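Local coordinates for protein porin (PDB 3PRN) that forms homotrimers in the outer membrane whose channels let small hydrophilic solutes, up to about 0.6 kDa, diffuse passively, at residues A49-Q54 and A65-Q70; V82-T87 and F115-K120; G248-Y253 and F275-V280. The protein carries 1 engineered substitution. All blocks are in the same frame, centred on the assembly; numbering follows the deposited sequence.

Contact 1 of 3, residues A49-Q54 and A65-Q70; sequences AKLRMQ and AGNAAQ
Asn67 and Arg52 grip each other by two hydrogen bonds of unlike kind. The amide N of Arg52 donates to Asn67 OD1 at 2.9 Å, nearly straight at the hydrogen but arriving from above the plane of that side-chain amide, 43° out of it. In return Asn67 N donates to Arg52 O at 3.1 Å, more bent at the hydrogen (136°). Asn67 sets its CG between its own backbone N and carbonyl carbon (chi1 63°), which brings OD1 alongside the strand edge, facing the N-H of Arg52, while ND2 is spent on Asn118 O and Tyr117 OH. With an alanine here in place of Asn67, the amide N of Arg52 would probably lose its acceptor and Tyr117 OH its amide partner, while Asn118 O would keep the bond from Asn84. Toward Lys50 and Gln70 the pairing becomes regular: Lys50 N to Gln70 O is 2.9 Å and Gln70 N to Lys50 O 3.2 Å, both in the carbonyl plane. This antiparallel hydrogen-bonded pair is where strand 70-75 joins strand 46-56 in the 16-stranded porin barrel, whereas residues 67-69 still belong to the preceding loop. Lys50 O has a second donor, a water at 2.8 Å that also donates to Ala68 O. Where the loop veers off, another water accepts from Gln54 N at 2.9 Å and probably donates to Ala65 O. Leu51 CD1 packs 3.2 Å from Asn67 O, whose hydrogen bond comes from Thr64 OG1 of the second subunit. The Lys50 and Gln70 side chains run side by side; Gln70 NE2 donates to Asn84 O, and Lys50 makes a cation-pi contact with Tyr117. Arg52 is bonded through NE to Asn34 and through NH1 to Ser119.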
loop_
_atom_site.group_PDB
_atom_site.type_symbol
_atom_site.label_atom_id
_atom_site.label_comp_id
_atom_site.label_asym_id
_atom_site.label_seq_id
_atom_site.Cartn_x
_atom_site.Cartn_y
_atom_site.Cartn_z
ATOM N N ALA A 49 -11.361 -11.947 -0.163
ATOM C CA ALA A 49 -10.553 -11.209 -1.124
ATOM C C ALA A 49 -9.159 -11.082 -0.483
ATOM O O ALA A 49 -9.075 -10.982 0.753
ATOM C CB ALA A 49 -11.105 -9.882 -1.573
ATOM N N LYS A 50 -8.081 -11.157 -1.260
ATOM C CA LYS A 50 -6.779 -10.953 -0.672
ATOM C C LYS A 50 -5.879 -10.100 -1.577
ATOM O O LYS A 50 -5.939 -10.136 -2.819
ATOM C CB LYS A 50 -6.158 -12.272 -0.340
ATOM C CG LYS A 50 -4.919 -12.681 -1.126
ATOM C CD LYS A 50 -4.096 -13.741 -0.366
ATOM C CE LYS A 50 -3.637 -14.912 -1.240
ATOM N NZ LYS A 50 -2.999 -15.997 -0.474
ATOM N N LEU A 51 -5.050 -9.345 -0.878
ATOM C CA LEU A 51 -4.066 -8.484 -1.517
ATOM C C LEU A 51 -2.715 -8.786 -0.811
ATOM O O LEU A 51 -2.710 -8.999 0.429
ATOM C CB LEU A 51 -4.430 -7.023 -1.358
ATOM C CG LEU A 51 -3.619 -6.009 -2.133
ATOM C CD1 LEU A 51 -3.882 -6.118 -3.630
ATOM C CD2 LEU A 51 -3.934 -4.596 -1.675
ATOM N N ARG A 52 -1.603 -8.742 -1.526
ATOM C CA ARG A 52 -0.281 -8.903 -0.915
ATOM C C ARG A 52 0.605 -7.665 -1.166
ATOM O O ARG A 52 0.598 -7.062 -2.271
ATOM C CB ARG A 52 0.439 -10.129 -1.517
ATOM C CG ARG A 52 1.845 -10.404 -1.014
ATOM C CD ARG A 52 2.305 -11.826 -1.384
ATOM N NE ARG A 52 1.467 -12.828 -0.612
ATOM C CZ ARG A 52 1.586 -14.137 -0.824
ATOM N NH1 ARG A 52 2.473 -14.621 -1.745
ATOM N NH2 ARG A 52 0.888 -15.012 -0.122
ATOM N N MET A 53 1.391 -7.266 -0.181
ATOM C CA MET A 53 2.384 -6.205 -0.277
ATOM C C MET A 53 3.703 -6.893 0.139
ATOM O O MET A 53 3.851 -7.386 1.241
ATOM C CB MET A 53 2.133 -5.007 0.654
ATOM C CG MET A 53 0.850 -4.262 0.159
ATOM S SD MET A 53 0.521 -2.874 1.348
ATOM C CE MET A 53 1.691 -1.710 0.650
ATOM N N GLN A 54 4.587 -7.116 -0.856
ATOM C CA GLN A 54 5.840 -7.778 -0.580
ATOM C C GLN A 54 7.016 -6.945 -1.080
ATOM O O GLN A 54 6.948 -6.474 -2.214
ATOM C CB GLN A 54 5.898 -9.134 -1.268
ATOM C CG GLN A 54 7.166 -9.953 -0.940
ATOM C CD GLN A 54 7.039 -11.327 -1.593
ATOM O OE1 GLN A 54 6.073 -12.045 -1.226
ATOM N NE2 GLN A 54 7.927 -11.685 -2.505
ATOM N N ALA A 65 4.459 -2.061 -3.160
ATOM C CA ALA A 65 3.103 -1.843 -3.654
ATOM C C ALA A 65 2.290 -3.150 -3.490
ATOM O O ALA A 65 2.869 -4.132 -3.047
ATOM C CB ALA A 65 3.117 -1.423 -5.121
ATOM N N GLY A 66 1.005 -3.024 -3.763
ATOM C CA GLY A 66 0.156 -4.222 -3.674
ATOM C C GLY A 66 0.225 -4.908 -5.074
ATOM O O GLY A 66 0.613 -4.294 -6.084
ATOM N N ASN A 67 -0.177 -6.167 -5.085
ATOM C CA ASN A 67 -0.256 -6.972 -6.311
ATOM C C ASN A 67 -1.698 -6.899 -6.875
ATOM O O ASN A 67 -2.479 -6.003 -6.467
ATOM C CB ASN A 67 0.202 -8.404 -6.077
ATOM C CG ASN A 67 -0.640 -9.181 -5.114
ATOM O OD1 ASN A 67 -1.483 -8.591 -4.420
ATOM N ND2 ASN A 67 -0.459 -10.484 -4.997
ATOM N N ALA A 68 -2.068 -7.834 -7.778
ATOM C CA ALA A 68 -3.462 -7.819 -8.295
ATOM C C ALA A 68 -4.281 -8.746 -7.392
ATOM O O ALA A 68 -3.744 -9.697 -6.766
ATOM C CB ALA A 68 -3.429 -8.355 -9.728
ATOM N N ALA A 69 -5.575 -8.444 -7.224
ATOM C CA ALA A 69 -6.412 -9.105 -6.241
ATOM C C ALA A 69 -6.805 -10.527 -6.635
ATOM O O ALA A 69 -6.833 -10.886 -7.818
ATOM C CB ALA A 69 -7.779 -8.343 -6.124
ATOM N N GLN A 70 -7.105 -11.275 -5.597
ATOM C CA GLN A 70 -7.632 -12.635 -5.700
ATOM C C GLN A 70 -8.976 -12.627 -4.934
ATOM O O GLN A 70 -9.022 -12.057 -3.818
ATOM C CB GLN A 70 -6.664 -13.641 -5.083
ATOM C CG GLN A 70 -7.199 -15.072 -5.157
ATOM C CD GLN A 70 -6.377 -16.067 -4.343
ATOM O OE1 GLN A 70 -6.837 -16.535 -3.303
ATOM N NE2 GLN A 70 -5.178 -16.426 -4.761
HETATM O O HOH W 1 -4.000 -11.257 -4.428
HETATM O O HOH W 2 6.005 -4.438 -4.152
HETATM O O HOH W 3 3.382 -7.064 -3.446
#

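Contact 2 of 3, residues V82-T87 and F115-K120; sequences VGNVDT and FAYNSK
Asn84 swings its CG anti to the backbone N (chi1 -178°), directing the amide at the backbone of Asn118. There it pairs with the N-H and C=O of one residue, as a peptide group would: OD1 accepts from Asn118 N at 2.9 Å, almost perfectly straight and on a lone pair, while ND2 donates to Asn118 O, also at 2.9 Å and exactly in the amide plane. Two bonds fix the rotation of the group, and ND2 has a further acceptor in Ala68 O. The same amide lies over one face of the Tyr117 ring, with planes only 9° apart and ND2 3.6 Å from CE1; Asn84 O meets the ring edge in its plane, 3.2 Å from CD1. Thr87 holds OG1 between its backbone N and carbonyl carbon (chi1 59°), from where it donates to Phe115 O at 2.8 Å. Between these anchors a water donates to Asp86 OD1 at 2.9 Å and accepts from the amides of Thr87 and Tyr117. Asn84 centres an inverse gamma turn just past strand 78-83, and Thr87 is the N-cap of helix 88-91. Residues 84-87 and 115-120 thus both belong to the long loop after the fifth strand, which in general porins folds into the barrel to form the pore eyelet.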
loop_
_atom_site.group_PDB
_atom_site.type_symbol
_atom_site.label_atom_id
_atom_site.label_comp_id
_atom_site.label_asym_id
_atom_site.label_seq_id
_atom_site.Cartn_x
_atom_site.Cartn_y
_atom_site.Cartn_z
ATOM N N VAL A 82 -11.039 -16.558 -8.276
ATOM C CA VAL A 82 -10.956 -15.817 -9.521
ATOM C C VAL A 82 -9.921 -14.699 -9.433
ATOM O O VAL A 82 -9.694 -14.166 -8.286
ATOM C CB VAL A 82 -12.336 -15.230 -9.889
ATOM C CG1 VAL A 82 -12.969 -14.424 -8.768
ATOM C CG2 VAL A 82 -12.278 -14.379 -11.139
ATOM N N GLY A 83 -9.327 -14.341 -10.558
ATOM C CA GLY A 83 -8.364 -13.250 -10.602
ATOM C C GLY A 83 -6.942 -13.731 -10.530
ATOM O O GLY A 83 -6.501 -14.529 -11.360
ATOM N N ASN A 84 -6.168 -13.260 -9.541
ATOM C CA ASN A 84 -4.757 -13.749 -9.407
ATOM C C ASN A 84 -4.796 -15.013 -8.571
ATOM O O ASN A 84 -4.635 -14.988 -7.342
ATOM C CB ASN A 84 -3.968 -12.612 -8.712
ATOM C CG ASN A 84 -2.494 -12.861 -8.522
ATOM O OD1 ASN A 84 -1.907 -13.854 -9.011
ATOM N ND2 ASN A 84 -1.847 -11.936 -7.780
ATOM N N VAL A 85 -5.066 -16.178 -9.135
ATOM C CA VAL A 85 -5.257 -17.432 -8.488
ATOM C C VAL A 85 -3.990 -18.259 -8.243
ATOM O O VAL A 85 -2.976 -18.011 -8.909
ATOM C CB VAL A 85 -6.266 -18.322 -9.289
ATOM C CG1 VAL A 85 -7.601 -17.540 -9.530
ATOM C CG2 VAL A 85 -5.757 -18.741 -10.687
ATOM N N ASP A 86 -4.107 -19.153 -7.286
ATOM C CA ASP A 86 -3.169 -20.234 -7.078
ATOM C C ASP A 86 -3.474 -21.308 -8.132
ATOM O O ASP A 86 -4.635 -21.689 -8.337
ATOM C CB ASP A 86 -3.312 -20.873 -5.668
ATOM C CG ASP A 86 -2.727 -19.909 -4.647
ATOM O OD1 ASP A 86 -1.459 -19.669 -4.660
ATOM O OD2 ASP A 86 -3.500 -19.315 -3.811
ATOM N N THR A 87 -2.436 -21.781 -8.792
ATOM C CA THR A 87 -2.588 -22.774 -9.871
ATOM C C THR A 87 -2.304 -24.200 -9.387
ATOM O O THR A 87 -1.687 -24.468 -8.352
ATOM C CB THR A 87 -1.616 -22.472 -11.010
ATOM O OG1 THR A 87 -0.283 -22.495 -10.524
ATOM C CG2 THR A 87 -1.855 -21.103 -11.649
ATOM N N PHE A 115 2.511 -20.839 -14.787
ATOM C CA PHE A 115 1.926 -19.727 -14.025
ATOM C C PHE A 115 1.765 -20.115 -12.551
ATOM O O PHE A 115 1.550 -21.271 -12.180
ATOM C CB PHE A 115 0.551 -19.367 -14.595
ATOM C CG PHE A 115 0.625 -18.704 -15.939
ATOM C CD1 PHE A 115 1.607 -17.736 -16.169
ATOM C CD2 PHE A 115 -0.274 -19.039 -16.929
ATOM C CE1 PHE A 115 1.690 -17.117 -17.399
ATOM C CE2 PHE A 115 -0.184 -18.409 -18.158
ATOM C CZ PHE A 115 0.767 -17.458 -18.386
ATOM N N ALA A 116 1.828 -19.071 -11.714
ATOM C CA ALA A 116 1.605 -19.315 -10.262
ATOM C C ALA A 116 1.083 -17.996 -9.693
ATOM O O ALA A 116 1.237 -16.947 -10.355
ATOM C CB ALA A 116 2.926 -19.716 -9.605
ATOM N N TYR A 117 0.603 -17.998 -8.456
ATOM C CA TYR A 117 0.178 -16.724 -7.860
ATOM C C TYR A 117 1.247 -15.629 -8.008
ATOM O O TYR A 117 2.404 -15.858 -7.659
ATOM C CB TYR A 117 -0.039 -16.974 -6.355
ATOM C CG TYR A 117 -0.566 -15.783 -5.582
ATOM C CD1 TYR A 117 -1.857 -15.335 -5.733
ATOM C CD2 TYR A 117 0.282 -15.109 -4.707
ATOM C CE1 TYR A 117 -2.335 -14.230 -4.999
ATOM C CE2 TYR A 117 -0.185 -14.013 -3.956
ATOM C CZ TYR A 117 -1.480 -13.593 -4.103
ATOM O OH TYR A 117 -1.934 -12.499 -3.379
ATOM N N ASN A 118 0.857 -14.433 -8.438
ATOM C CA ASN A 118 1.879 -13.373 -8.648
ATOM C C ASN A 118 1.965 -12.524 -7.390
ATOM O O ASN A 118 0.969 -11.824 -7.054
ATOM C CB ASN A 118 1.478 -12.495 -9.849
ATOM C CG ASN A 118 1.411 -13.364 -11.118
ATOM O OD1 ASN A 118 2.381 -14.042 -11.429
ATOM N ND2 ASN A 118 0.301 -13.306 -11.825
ATOM N N SER A 119 3.087 -12.576 -6.702
ATOM C CA SER A 119 3.198 -11.857 -5.445
ATOM C C SER A 119 3.328 -10.353 -5.580
ATOM O O SER A 119 3.056 -9.685 -4.558
ATOM C CB SER A 119 4.376 -12.366 -4.599
ATOM O OG SER A 119 4.083 -13.627 -4.049
ATOM N N LYS A 120 3.720 -9.839 -6.726
ATOM C CA LYS A 120 3.982 -8.443 -6.914
ATOM C C LYS A 120 3.425 -7.898 -8.224
ATOM O O LYS A 120 2.995 -8.726 -9.040
ATOM C CB LYS A 120 5.524 -8.263 -7.057
ATOM C CG LYS A 120 6.193 -8.577 -5.707
ATOM C CD LYS A 120 7.677 -8.231 -5.832
ATOM C CE LYS A 120 8.373 -8.507 -4.519
ATOM N NZ LYS A 120 9.840 -8.345 -4.611
HETATM O O HOH W 4 -0.106 -20.524 -7.021
#

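Contact 3 of 3, residues G248-Y253 and F275-V280; sequences GADTAY and FANETV
The Phe275 ring carries the methyl of Ala252 on one face and the carbonyl oxygen of Asp250 at its edge. Ala252 CB sits 3.9 Å from the ring centroid and 24° off the normal, so the contact is a CH-pi one, displaced toward the rim; the nearest ring carbon to Ala252 CB is Phe275 CE1, at 3.6 Å. Asp250 O lies near the plane of the ring, 3.5 Å from Phe275 CD1. The ring reaches these neighbours because its CG stands anti to the carbonyl carbon (chi1 -57°), beside the backbone N. The backbone of the same residue supplies the hydrogen bond of the contact: Asp250 N donates to Phe275 O at 2.9 Å, fairly straight at the hydrogen and tilted 21° from the carbonyl plane. Phe275 is therefore held at its carbonyl and at its ring by one short run of chain, and it accounts for much of the buried surface. The carboxylate of Asp250 bends over the turn that follows. Its OD2 comes within 3.1 Å of Asn277 N, but the angle is too poor for a hydrogen bond, and it rests 3.6 Å from Asn277 CB. The turn has its own brace, Ala276 N donating to Glu278 OE1 at 2.9 Å from above the carboxylate plane. Asp250 OD2 and Glu278 OE1 stay 6.2 Å apart, so any mutual repulsion is likely to be modest. In the barrel, strand 265-273 lies between strands 252-262 and 279-288, so the contact joins the start of strand 252-262 and the loop before it to the loop leading into strand 279-288, past the end of that intervening strand. Phe275 also packs on Ser242 and Ile244 of strand 235-244 and on Gln111 and Arg246 in loops, while Ala252 touches Phe107 of the long loop 92-130.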
loop_
_atom_site.group_PDB
_atom_site.type_symbol
_atom_site.label_atom_id
_atom_site.label_comp_id
_atom_site.label_asym_id
_atom_site.label_seq_id
_atom_site.Cartn_x
_atom_site.Cartn_y
_atom_site.Cartn_z
ATOM N N GLY A 248 25.344 -33.249 -20.309
ATOM C CA GLY A 248 26.513 -32.718 -19.599
ATOM C C GLY A 248 26.215 -32.102 -18.238
ATOM O O GLY A 248 27.157 -31.639 -17.568
ATOM N N ALA A 249 24.940 -32.083 -17.832
ATOM C CA ALA A 249 24.642 -31.480 -16.512
ATOM C C ALA A 249 25.284 -32.228 -15.368
ATOM O O ALA A 249 25.409 -33.433 -15.349
ATOM C CB ALA A 249 23.115 -31.460 -16.349
ATOM N N ASP A 250 25.670 -31.541 -14.298
ATOM C CA ASP A 250 26.135 -32.126 -13.055
ATOM C C ASP A 250 24.922 -32.585 -12.233
ATOM O O ASP A 250 23.801 -32.136 -12.419
ATOM C CB ASP A 250 26.825 -31.049 -12.199
ATOM C CG ASP A 250 28.073 -30.534 -12.930
ATOM O OD1 ASP A 250 28.854 -31.398 -13.398
ATOM O OD2 ASP A 250 28.274 -29.317 -13.046
ATOM N N THR A 251 25.163 -33.450 -11.263
ATOM C CA THR A 251 24.124 -33.802 -10.295
ATOM C C THR A 251 24.026 -32.651 -9.300
ATOM O O THR A 251 25.069 -32.153 -8.819
ATOM C CB THR A 251 24.539 -35.095 -9.537
ATOM O OG1 THR A 251 24.499 -36.140 -10.528
ATOM C CG2 THR A 251 23.513 -35.489 -8.478
ATOM N N ALA A 252 22.795 -32.199 -9.053
ATOM C CA ALA A 252 22.652 -31.114 -8.075
ATOM C C ALA A 252 22.396 -31.781 -6.717
ATOM O O ALA A 252 21.805 -32.865 -6.642
ATOM C CB ALA A 252 21.418 -30.280 -8.428
ATOM N N TYR A 253 22.832 -31.121 -5.684
ATOM C CA TYR A 253 22.632 -31.605 -4.342
ATOM C C TYR A 253 22.620 -30.448 -3.343
ATOM O O TYR A 253 23.046 -29.334 -3.547
ATOM C CB TYR A 253 23.637 -32.700 -3.911
ATOM C CG TYR A 253 25.048 -32.207 -3.977
ATOM C CD1 TYR A 253 25.771 -32.315 -5.173
ATOM C CD2 TYR A 253 25.643 -31.627 -2.875
ATOM C CE1 TYR A 253 27.078 -31.839 -5.241
ATOM C CE2 TYR A 253 26.957 -31.144 -2.931
ATOM C CZ TYR A 253 27.656 -31.254 -4.120
ATOM O OH TYR A 253 28.963 -30.780 -4.180
ATOM N N PHE A 275 23.119 -27.591 -11.238
ATOM C CA PHE A 275 23.331 -28.421 -12.422
ATOM C C PHE A 275 24.509 -27.922 -13.293
ATOM O O PHE A 275 25.040 -28.707 -14.091
ATOM C CB PHE A 275 22.078 -28.501 -13.291
ATOM C CG PHE A 275 20.885 -29.031 -12.531
ATOM C CD1 PHE A 275 20.803 -30.335 -12.153
ATOM C CD2 PHE A 275 19.828 -28.132 -12.223
ATOM C CE1 PHE A 275 19.682 -30.847 -11.505
ATOM C CE2 PHE A 275 18.738 -28.630 -11.537
ATOM C CZ PHE A 275 18.642 -29.978 -11.169
ATOM N N ALA A 276 24.930 -26.681 -13.107
ATOM C CA ALA A 276 26.062 -26.115 -13.835
ATOM C C ALA A 276 27.191 -25.820 -12.861
ATOM O O ALA A 276 27.964 -24.883 -13.022
ATOM C CB ALA A 276 25.649 -24.829 -14.556
ATOM N N ASN A 277 27.275 -26.624 -11.808
ATOM C CA ASN A 277 28.277 -26.423 -10.795
ATOM C C ASN A 277 28.200 -25.129 -9.990
ATOM O O ASN A 277 29.206 -24.840 -9.297
ATOM C CB ASN A 277 29.675 -26.413 -11.509
ATOM C CG ASN A 277 30.644 -27.205 -10.637
ATOM O OD1 ASN A 277 30.200 -28.092 -9.893
ATOM N ND2 ASN A 277 31.926 -26.934 -10.655
ATOM N N GLU A 278 27.137 -24.349 -10.013
ATOM C CA GLU A 278 27.051 -23.155 -9.175
ATOM C C GLU A 278 27.045 -23.579 -7.695
ATOM O O GLU A 278 26.419 -24.581 -7.321
ATOM C CB GLU A 278 25.647 -22.512 -9.298
ATOM C CG GLU A 278 25.184 -22.311 -10.730
ATOM C CD GLU A 278 24.285 -23.444 -11.188
ATOM O OE1 GLU A 278 24.710 -24.656 -11.104
ATOM O OE2 GLU A 278 23.112 -23.191 -11.648
ATOM N N THR A 279 27.717 -22.824 -6.857
ATOM C CA THR A 279 27.700 -23.082 -5.406
ATOM C C THR A 279 26.963 -21.906 -4.722
ATOM O O THR A 279 27.241 -20.747 -4.971
ATOM C CB THR A 279 29.112 -23.199 -4.849
ATOM O OG1 THR A 279 29.824 -24.198 -5.560
ATOM C CG2 THR A 279 29.121 -23.583 -3.367
ATOM N N VAL A 280 25.963 -22.275 -3.917
ATOM C CA VAL A 280 25.183 -21.253 -3.226
ATOM C C VAL A 280 25.064 -21.637 -1.745
ATOM O O VAL A 280 25.067 -22.844 -1.417
ATOM C CB VAL A 280 23.792 -21.010 -3.821
ATOM C CG1 VAL A 280 23.920 -20.598 -5.298
ATOM C CG2 VAL A 280 22.870 -22.210 -3.745
#

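In the fold
Contacts 1 and 2 form a continuous region, their centres 10 Å apart. They meet at Asn67 ND2, which lies 2.8 Å from Asn118 O and 3.0 Å from Tyr117 OH, so the loop before strand 70-75 is tied to the long loop beyond strand 78-83. Contact 1 also faces the trimer interface, whereas no other chain touches contact 3. That third contact stands across the barrel, its centre about 35 Å from contact 1 and 30 Å from contact 2, with nearest atoms about 18 Å away in each case. The magnesium ion, at a site with Ser28 and Asp57, lies about 9 Å from the Gln54 side chain.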